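Local coordinates for protein free methionine-R-sulfoxide reductase (Saccharomyces cerevisiae, PDB 3KO6) that catalyses the thioredoxin-dependent reduction of free L-methionine (R)-S-oxide to methionine and takes part in protection against oxidative stress, at residues A67-T72 / G146-D151; K108-V113 / S131-P136. One frame throughout, in Å; residues are numbered along the deposited sequence.

Contact 1: A67-T72 / G146-D151. With SME (methionine sulfoxide), chain C.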
ATOM      1  N   ALA A  67      -6.186  -4.680   4.354  1.00 17.82           N
ATOM      2  CA  ALA A  67      -6.596  -5.079   3.020  1.00 17.25           C
ATOM      3  C   ALA A  67      -5.375  -4.979   2.096  1.00 16.93           C
ATOM      4  O   ALA A  67      -4.828  -3.890   1.923  1.00 17.03           O
ATOM      5  CB  ALA A  67      -7.716  -4.176   2.539  1.00 16.95           C
ATOM      6  N   GLY A  68      -4.924  -6.104   1.543  1.00 16.76           N
ATOM      7  CA  GLY A  68      -3.722  -6.123   0.704  1.00 17.52           C
ATOM      8  C   GLY A  68      -3.306  -7.497   0.188  1.00 18.41           C
ATOM      9  O   GLY A  68      -4.124  -8.419   0.102  1.00 18.12           O
ATOM     10  N   PHE A  69      -2.021  -7.639  -0.141  1.00 19.55           N
ATOM     11  CA  PHE A  69      -1.524  -8.833  -0.830  1.00 20.73           C
ATOM     12  C   PHE A  69      -0.198  -9.368  -0.304  1.00 22.12           C
ATOM     13  O   PHE A  69       0.645  -8.620   0.237  1.00 22.41           O
ATOM     14  CB  PHE A  69      -1.330  -8.523  -2.317  1.00 20.62           C
ATOM     15  CG  PHE A  69      -2.546  -7.958  -2.980  1.00 20.46           C
ATOM     16  CD1 PHE A  69      -2.808  -6.584  -2.934  1.00 19.40           C
ATOM     17  CD2 PHE A  69      -3.440  -8.795  -3.647  1.00 20.14           C
ATOM     18  CE1 PHE A  69      -3.940  -6.050  -3.542  1.00 19.35           C
ATOM     19  CE2 PHE A  69      -4.581  -8.271  -4.267  1.00 19.94           C
ATOM     20  CZ  PHE A  69      -4.825  -6.901  -4.219  1.00 20.12           C
ATOM     21  N   TYR A  70      -0.008 -10.670  -0.495  1.00 23.31           N
ATOM     22  CA  TYR A  70       1.325 -11.281  -0.413  1.00 24.59           C
ATOM     23  C   TYR A  70       1.589 -11.861  -1.783  1.00 26.19           C
ATOM     24  O   TYR A  70       0.648 -12.227  -2.496  1.00 26.21           O
ATOM     25  CB  TYR A  70       1.379 -12.376   0.659  1.00 23.87           C
ATOM     26  CG  TYR A  70       1.456 -11.803   2.039  1.00 22.33           C
ATOM     27  CD1 TYR A  70       0.340 -11.195   2.621  1.00 20.34           C
ATOM     28  CD2 TYR A  70       2.658 -11.823   2.752  1.00 21.25           C
ATOM     29  CE1 TYR A  70       0.413 -10.628   3.874  1.00 19.82           C
ATOM     30  CE2 TYR A  70       2.748 -11.261   4.000  1.00 20.94           C
ATOM     31  CZ  TYR A  70       1.620 -10.665   4.563  1.00 21.58           C
ATOM     32  OH  TYR A  70       1.695 -10.110   5.828  1.00 22.37           O
ATOM     33  N   VAL A  71       2.855 -11.936  -2.159  1.00 28.24           N
ATOM     34  CA  VAL A  71       3.214 -12.390  -3.482  1.00 30.48           C
ATOM     35  C   VAL A  71       4.238 -13.495  -3.326  1.00 32.43           C
ATOM     36  O   VAL A  71       5.079 -13.445  -2.430  1.00 33.13           O
ATOM     37  CB  VAL A  71       3.700 -11.196  -4.351  1.00 30.71           C
ATOM     38  CG1 VAL A  71       4.748 -11.602  -5.391  1.00 32.21           C
ATOM     39  CG2 VAL A  71       2.514 -10.518  -5.019  1.00 29.91           C
ATOM     40  N   THR A  72       4.130 -14.510  -4.176  1.00 34.65           N
ATOM     41  CA  THR A  72       5.072 -15.622  -4.195  1.00 37.19           C
ATOM     42  C   THR A  72       6.447 -15.103  -4.588  1.00 39.79           C
ATOM     43  O   THR A  72       6.602 -14.454  -5.622  1.00 39.66           O
ATOM     44  CB  THR A  72       4.612 -16.723  -5.161  1.00 36.93           C
ATOM     45  OG1 THR A  72       3.276 -17.105  -4.828  1.00 35.58           O
ATOM     46  CG2 THR A  72       5.505 -17.928  -5.060  1.00 37.19           C
ATOM     47  N   GLY A 146       0.270 -15.378  -5.519  1.00 30.37           N
ATOM     48  CA  GLY A 146       0.127 -14.564  -4.331  1.00 29.48           C
ATOM     49  C   GLY A 146      -1.266 -14.760  -3.747  1.00 29.10           C
ATOM     50  O   GLY A 146      -2.032 -15.618  -4.196  1.00 28.98           O
ATOM     51  N   VAL A 147      -1.601 -13.960  -2.743  1.00 28.53           N
ATOM     52  CA  VAL A 147      -2.900 -14.070  -2.076  1.00 27.57           C
ATOM     53  C   VAL A 147      -3.507 -12.691  -1.882  1.00 26.82           C
ATOM     54  O   VAL A 147      -2.799 -11.705  -1.713  1.00 27.26           O
ATOM     55  CB  VAL A 147      -2.778 -14.766  -0.680  1.00 27.85           C
ATOM     56  CG1 VAL A 147      -2.266 -16.201  -0.811  1.00 27.53           C
ATOM     57  CG2 VAL A 147      -1.872 -13.965   0.275  1.00 27.15           C
ATOM     58  N   ILE A 148      -4.823 -12.623  -1.921  1.00 26.19           N
ATOM     59  CA  ILE A 148      -5.525 -11.429  -1.505  1.00 25.38           C
ATOM     60  C   ILE A 148      -5.983 -11.669  -0.081  1.00 24.96           C
ATOM     61  O   ILE A 148      -6.678 -12.650   0.192  1.00 24.78           O
ATOM     62  CB  ILE A 148      -6.768 -11.149  -2.362  1.00 25.30           C
ATOM     63  CG1 ILE A 148      -6.454 -11.299  -3.860  1.00 25.80           C
ATOM     64  CG2 ILE A 148      -7.315  -9.768  -2.024  1.00 24.30           C
ATOM     65  CD1 ILE A 148      -7.694 -11.151  -4.788  1.00 24.99           C
ATOM     66  N   ASP A 149      -5.609 -10.762   0.814  1.00 24.64           N
ATOM     67  CA  ASP A 149      -5.883 -10.909   2.238  1.00 24.42           C
ATOM     68  C   ASP A 149      -6.632  -9.709   2.799  1.00 24.32           C
ATOM     69  O   ASP A 149      -6.292  -8.544   2.506  1.00 24.13           O
ATOM     70  CB  ASP A 149      -4.555 -11.065   2.961  1.00 25.10           C
ATOM     71  CG  ASP A 149      -4.719 -11.383   4.431  1.00 26.83           C
ATOM     72  OD1 ASP A 149      -5.862 -11.632   4.871  1.00 29.26           O
ATOM     73  OD2 ASP A 149      -3.699 -11.389   5.145  1.00 25.22           O
ATOM     74  N   ILE A 150      -7.657  -9.989   3.600  1.00 24.20           N
ATOM     75  CA  ILE A 150      -8.427  -8.942   4.306  1.00 24.28           C
ATOM     76  C   ILE A 150      -8.658  -9.354   5.763  1.00 24.76           C
ATOM     77  O   ILE A 150      -9.087 -10.490   6.033  1.00 25.15           O
ATOM     78  CB  ILE A 150      -9.825  -8.676   3.669  1.00 24.18           C
ATOM     79  CG1 ILE A 150      -9.749  -8.657   2.127  1.00 24.23           C
ATOM     80  CG2 ILE A 150     -10.433  -7.375   4.227  1.00 22.94           C
ATOM     81  CD1 ILE A 150     -11.097  -8.342   1.431  1.00 23.49           C
ATOM     82  N   ASP A 151      -8.400  -8.430   6.686  1.00 24.49           N
ATOM     83  CA  ASP A 151      -8.664  -8.648   8.101  1.00 24.87           C
ATOM     84  C   ASP A 151      -9.799  -7.775   8.621  1.00 25.09           C
ATOM     85  O   ASP A 151      -9.933  -6.606   8.223  1.00 25.43           O
ATOM     86  CB  ASP A 151      -7.421  -8.310   8.915  1.00 25.61           C
ATOM     87  CG  ASP A 151      -6.257  -9.224   8.629  1.00 26.73           C
ATOM     88  OD1 ASP A 151      -6.419 -10.263   7.967  1.00 31.00           O
ATOM     89  OD2 ASP A 151      -5.163  -8.899   9.088  1.00 29.19           O
TER
HETATM   90  N   SME C 181      -0.352 -11.468   6.816  1.00 84.78           N
HETATM   91  CA  SME C 181      -1.671 -11.736   7.443  1.00 81.85           C
HETATM   92  CB  SME C 181      -1.491 -12.935   8.364  1.00 81.69           C
HETATM   93  CG  SME C 181      -2.766 -13.797   8.440  1.00 86.25           C
HETATM   94  S   SME C 181      -2.465 -15.454   8.153  1.00 94.76           S
HETATM   95  OE  SME C 181      -1.101 -15.718   7.616  1.00 99.85           O
HETATM   96  CE  SME C 181      -2.702 -16.290   9.621  1.00106.74           C
HETATM   97  C   SME C 181      -2.218 -10.520   8.153  1.00 91.65           C
HETATM   98  O   SME C 181      -3.190 -10.616   8.899  1.00101.58           O
HETATM   99  OXT SME C 181      -1.704  -9.347   8.049  1.00100.17           O
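The floor of the methionine sulfoxide pocket is laid here by two neighbouring antiparallel strands, on which Gly68 pairs with Asp149 and Tyr70 with Val147. Gly68 N reaches Asp149 O at 3.0 Å and Asp149 N returns to Gly68 O with an N-H...O angle of 174°. The second pair is less straight: Tyr70 N meets Val147 O at 3.2 Å, and Val147 N meets Tyr70 O. Methionine sulfoxide and helix 42-59 lie on opposite faces of this central part of the antiparallel GAF sheet. On the ligand face Tyr70 CB rests on Val147 CG2 at 3.6 Å, while the phenol OH, hydrogen-bonded to Cys91 O, lies 2.6 Å from the amino N of methionine sulfoxide. Asp149, its CG anti to the backbone N (chi1 -173°), turns its carboxylate to the CA end of the ligand. Asp151 OD2 lies 2.6 Å from atom O of methionine sulfoxide, in the ligand's carboxylate. On the other face the side chains of Phe69 and Ile148 lie side by side, ring atom CE2 against CG1 at 3.6 Å, under helix 42-59, where Leu46 and Ala49 touch the ring. With an alanine in place of Phe69, the space between Ile148 and that helix would probably be left poorly filled. Ile150, on the same face, packs on Ile53 of helix 42-59.

Contact 2: K108-V113 / S131-P136. With SME (methionine sulfoxide), chain C.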
ATOM      1  N   LYS A 108      -4.496 -23.652  -2.699  1.00 31.59           N
ATOM      2  CA  LYS A 108      -4.965 -22.968  -3.916  1.00 31.65           C
ATOM      3  C   LYS A 108      -6.463 -22.703  -3.849  1.00 31.47           C
ATOM      4  O   LYS A 108      -7.123 -22.492  -4.867  1.00 32.06           O
ATOM      5  CB  LYS A 108      -4.534 -23.712  -5.193  1.00 32.14           C
ATOM      6  CG  LYS A 108      -3.008 -23.916  -5.265  1.00 32.80           C
ATOM      7  CD  LYS A 108      -2.556 -24.664  -6.497  1.00 36.63           C
ATOM      8  CE  LYS A 108      -1.116 -25.160  -6.301  1.00 39.63           C
ATOM      9  NZ  LYS A 108      -0.404 -25.505  -7.577  1.00 40.18           N
ATOM     10  N   GLU A 109      -6.962 -22.664  -2.616  1.00 31.08           N
ATOM     11  CA  GLU A 109      -8.371 -22.536  -2.293  1.00 31.09           C
ATOM     12  C   GLU A 109      -8.567 -21.384  -1.325  1.00 30.52           C
ATOM     13  O   GLU A 109      -7.677 -21.070  -0.530  1.00 31.19           O
ATOM     14  CB  GLU A 109      -8.877 -23.837  -1.649  1.00 31.71           C
ATOM     15  CG  GLU A 109     -10.272 -23.745  -0.988  1.00 33.30           C
ATOM     16  CD  GLU A 109     -11.428 -23.642  -2.008  1.00 36.33           C
ATOM     17  OE1 GLU A 109     -11.779 -24.677  -2.637  1.00 36.25           O
ATOM     18  OE2 GLU A 109     -11.985 -22.522  -2.162  1.00 36.69           O
ATOM     19  N   THR A 110      -9.746 -20.776  -1.369  1.00 29.79           N
ATOM     20  CA  THR A 110     -10.094 -19.669  -0.486  1.00 28.83           C
ATOM     21  C   THR A 110     -10.282 -20.104   0.978  1.00 28.36           C
ATOM     22  O   THR A 110     -10.850 -21.171   1.261  1.00 28.17           O
ATOM     23  CB  THR A 110     -11.351 -18.949  -1.024  1.00 28.77           C
ATOM     24  OG1 THR A 110     -11.004 -18.290  -2.245  1.00 30.32           O
ATOM     25  CG2 THR A 110     -11.877 -17.924  -0.050  1.00 27.53           C
ATOM     26  N   GLN A 111      -9.807 -19.260   1.894  1.00 27.48           N
ATOM     27  CA  GLN A 111      -9.947 -19.501   3.325  1.00 27.40           C
ATOM     28  C   GLN A 111     -10.765 -18.401   3.949  1.00 27.21           C
ATOM     29  O   GLN A 111     -10.424 -17.232   3.801  1.00 28.06           O
ATOM     30  CB  GLN A 111      -8.566 -19.552   4.004  1.00 27.48           C
ATOM     31  CG  GLN A 111      -7.528 -20.489   3.334  1.00 27.76           C
ATOM     32  CD  GLN A 111      -8.005 -21.935   3.260  1.00 27.95           C
ATOM     33  OE1 GLN A 111      -8.611 -22.445   4.207  1.00 29.46           O
ATOM     34  NE2 GLN A 111      -7.739 -22.594   2.140  1.00 25.92           N
ATOM     35  N   ILE A 112     -11.846 -18.769   4.631  1.00 27.28           N
ATOM     36  CA  ILE A 112     -12.671 -17.829   5.393  1.00 27.26           C
ATOM     37  C   ILE A 112     -12.649 -18.263   6.856  1.00 27.89           C
ATOM     38  O   ILE A 112     -13.065 -19.391   7.190  1.00 28.77           O
ATOM     39  CB  ILE A 112     -14.141 -17.788   4.919  1.00 27.31           C
ATOM     40  CG1 ILE A 112     -14.257 -17.522   3.409  1.00 27.91           C
ATOM     41  CG2 ILE A 112     -14.912 -16.729   5.699  1.00 27.69           C
ATOM     42  CD1 ILE A 112     -15.693 -17.664   2.854  1.00 26.79           C
ATOM     43  N   VAL A 113     -12.166 -17.373   7.721  1.00 27.66           N
ATOM     44  CA  VAL A 113     -11.974 -17.669   9.143  1.00 27.44           C
ATOM     45  C   VAL A 113     -12.802 -16.715  10.017  1.00 27.35           C
ATOM     46  O   VAL A 113     -12.548 -15.510  10.021  1.00 26.88           O
ATOM     47  CB  VAL A 113     -10.486 -17.557   9.535  1.00 27.56           C
ATOM     48  CG1 VAL A 113     -10.265 -18.071  10.946  1.00 27.70           C
ATOM     49  CG2 VAL A 113      -9.594 -18.297   8.542  1.00 27.15           C
ATOM     50  N   SER A 131     -11.397 -11.572  12.582  1.00 27.83           N
ATOM     51  CA  SER A 131     -11.729 -12.453  11.453  1.00 27.37           C
ATOM     52  C   SER A 131     -10.906 -12.131  10.208  1.00 26.87           C
ATOM     53  O   SER A 131     -10.297 -11.060  10.128  1.00 26.99           O
ATOM     54  CB  SER A 131     -13.231 -12.444  11.154  1.00 27.61           C
ATOM     55  OG  SER A 131     -13.681 -11.162  10.760  1.00 27.52           O
ATOM     56  N   GLU A 132     -10.887 -13.060   9.249  1.00 26.12           N
ATOM     57  CA  GLU A 132     -10.024 -12.942   8.072  1.00 24.98           C
ATOM     58  C   GLU A 132     -10.529 -13.725   6.870  1.00 24.45           C
ATOM     59  O   GLU A 132     -11.100 -14.797   7.022  1.00 24.86           O
ATOM     60  CB  GLU A 132      -8.605 -13.407   8.430  1.00 25.06           C
ATOM     61  CG  GLU A 132      -7.548 -13.060   7.391  1.00 24.44           C
ATOM     62  CD  GLU A 132      -6.120 -13.384   7.804  1.00 23.97           C
ATOM     63  OE1 GLU A 132      -5.212 -13.105   6.988  1.00 22.56           O
ATOM     64  OE2 GLU A 132      -5.892 -13.907   8.920  1.00 24.30           O
ATOM     65  N   ILE A 133     -10.328 -13.182   5.674  1.00 23.79           N
ATOM     66  CA  ILE A 133     -10.524 -13.955   4.441  1.00 23.28           C
ATOM     67  C   ILE A 133      -9.279 -13.840   3.574  1.00 22.93           C
ATOM     68  O   ILE A 133      -8.684 -12.754   3.480  1.00 22.58           O
ATOM     69  CB  ILE A 133     -11.762 -13.509   3.623  1.00 23.00           C
ATOM     70  CG1 ILE A 133     -11.934 -14.406   2.395  1.00 23.06           C
ATOM     71  CG2 ILE A 133     -11.627 -12.071   3.164  1.00 23.38           C
ATOM     72  CD1 ILE A 133     -13.298 -14.223   1.662  1.00 25.03           C
ATOM     73  N   VAL A 134      -8.886 -14.960   2.960  1.00 22.53           N
ATOM     74  CA  VAL A 134      -7.761 -14.996   2.021  1.00 21.43           C
ATOM     75  C   VAL A 134      -8.162 -15.760   0.789  1.00 22.13           C
ATOM     76  O   VAL A 134      -8.729 -16.852   0.878  1.00 22.33           O
ATOM     77  CB  VAL A 134      -6.498 -15.647   2.628  1.00 21.59           C
ATOM     78  CG1 VAL A 134      -5.382 -15.707   1.601  1.00 18.93           C
ATOM     79  CG2 VAL A 134      -6.054 -14.866   3.902  1.00 20.44           C
ATOM     80  N   VAL A 135      -7.858 -15.170  -0.364  1.00 22.40           N
ATOM     81  CA  VAL A 135      -8.208 -15.720  -1.660  1.00 22.56           C
ATOM     82  C   VAL A 135      -6.933 -15.792  -2.480  1.00 22.74           C
ATOM     83  O   VAL A 135      -6.250 -14.782  -2.617  1.00 22.66           O
ATOM     84  CB  VAL A 135      -9.242 -14.806  -2.351  1.00 22.54           C
ATOM     85  CG1 VAL A 135      -9.505 -15.257  -3.778  1.00 22.79           C
ATOM     86  CG2 VAL A 135     -10.530 -14.749  -1.528  1.00 22.39           C
ATOM     87  N   PRO A 136      -6.587 -16.982  -3.004  1.00 23.48           N
ATOM     88  CA  PRO A 136      -5.327 -17.078  -3.746  1.00 24.35           C
ATOM     89  C   PRO A 136      -5.448 -16.515  -5.168  1.00 25.15           C
ATOM     90  O   PRO A 136      -6.548 -16.450  -5.699  1.00 25.83           O
ATOM     91  CB  PRO A 136      -5.047 -18.587  -3.763  1.00 24.22           C
ATOM     92  CG  PRO A 136      -6.373 -19.218  -3.659  1.00 23.46           C
ATOM     93  CD  PRO A 136      -7.215 -18.304  -2.814  1.00 23.96           C
TER
HETATM   94  N   SME C 181      -0.352 -11.468   6.816  1.00 84.78           N
HETATM   95  CA  SME C 181      -1.671 -11.736   7.443  1.00 81.85           C
HETATM   96  CB  SME C 181      -1.491 -12.935   8.364  1.00 81.69           C
HETATM   97  CG  SME C 181      -2.766 -13.797   8.440  1.00 86.25           C
HETATM   98  S   SME C 181      -2.465 -15.454   8.153  1.00 94.76           S
HETATM   99  OE  SME C 181      -1.101 -15.718   7.616  1.00 99.85           O
HETATM  100  CE  SME C 181      -2.702 -16.290   9.621  1.00106.74           C
HETATM  101  C   SME C 181      -2.218 -10.520   8.153  1.00 91.65           C
HETATM  102  O   SME C 181      -3.190 -10.616   8.899  1.00101.58           O
HETATM  103  OXT SME C 181      -1.704  -9.347   8.049  1.00100.17           O
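Val134 O is held by Gln111 N in a nearly linear hydrogen bond (2.8 Å, N-H...O 171°), and Thr110 adds a CA-H...O contact to the same oxygen at 3.4 Å. The bond belongs to the antiparallel pairing by which the short strand 111-113 forms one margin of the chain's GAF sheet. Val134 N answers to Gln111 O. Two residues on, Val113 and Glu132 form the next hydrogen-bonded pair. Between these pairs Ile112 and Ile133 face each other as a non-hydrogen-bonded pair, their side chains running alongside with Ile112 CG1 3.9 Å from Ile133 CD1; Leu166 of helix 160-176 and Phe158 pack on Ile133. Thr110 lies beside Val135 in the same way, OG1 being 3.6 Å from Val135 CG2, and this hydroxyl is hydrogen-bonded to Glu167 of that helix. Where the segment leaves helix 99-107, the Pro136 ring sits mainly against main chain, CG at 3.5 Å from Lys108 C and CD beside Glu109 O. Gln111 bends back at chi2 (-58°), and its NE2 reaches Glu109 O from above the carbonyl plane. On the opposite face from Ile133, a chi1 of -168° swings CG of Glu132 away from the backbone N, and the chain runs on straight, its carboxylate pointing to the side chain of methionine sulfoxide. At the base of this arm the main chain is held both ways: Glu132 N bonds to Val113 O, and Val113 N to Glu132 O at 2.9 Å.

Contacts 1 and 2 lie in one antiparallel sheet, their centres about 10 Å apart, and are joined because strands 131-138 and 144-152 are neighbours in it: Ile148 N and Val135 O, 2.7 Å apart, probably form a hydrogen bond. Both contacts line the methionine sulfoxide site. Contact 1 presents Tyr70, Asp149 and Asp151 to the amino acid end of the ligand, whereas contact 2 brings Glu132 to its side chain. The acidic groups meet there: Asp149 OD1 is 2.7 Å from Glu132 OE1, and the Asp151 carboxylate also lies close to that of Glu132. On the far face, Ile150 of contact 1 packs on Ile133 of contact 2.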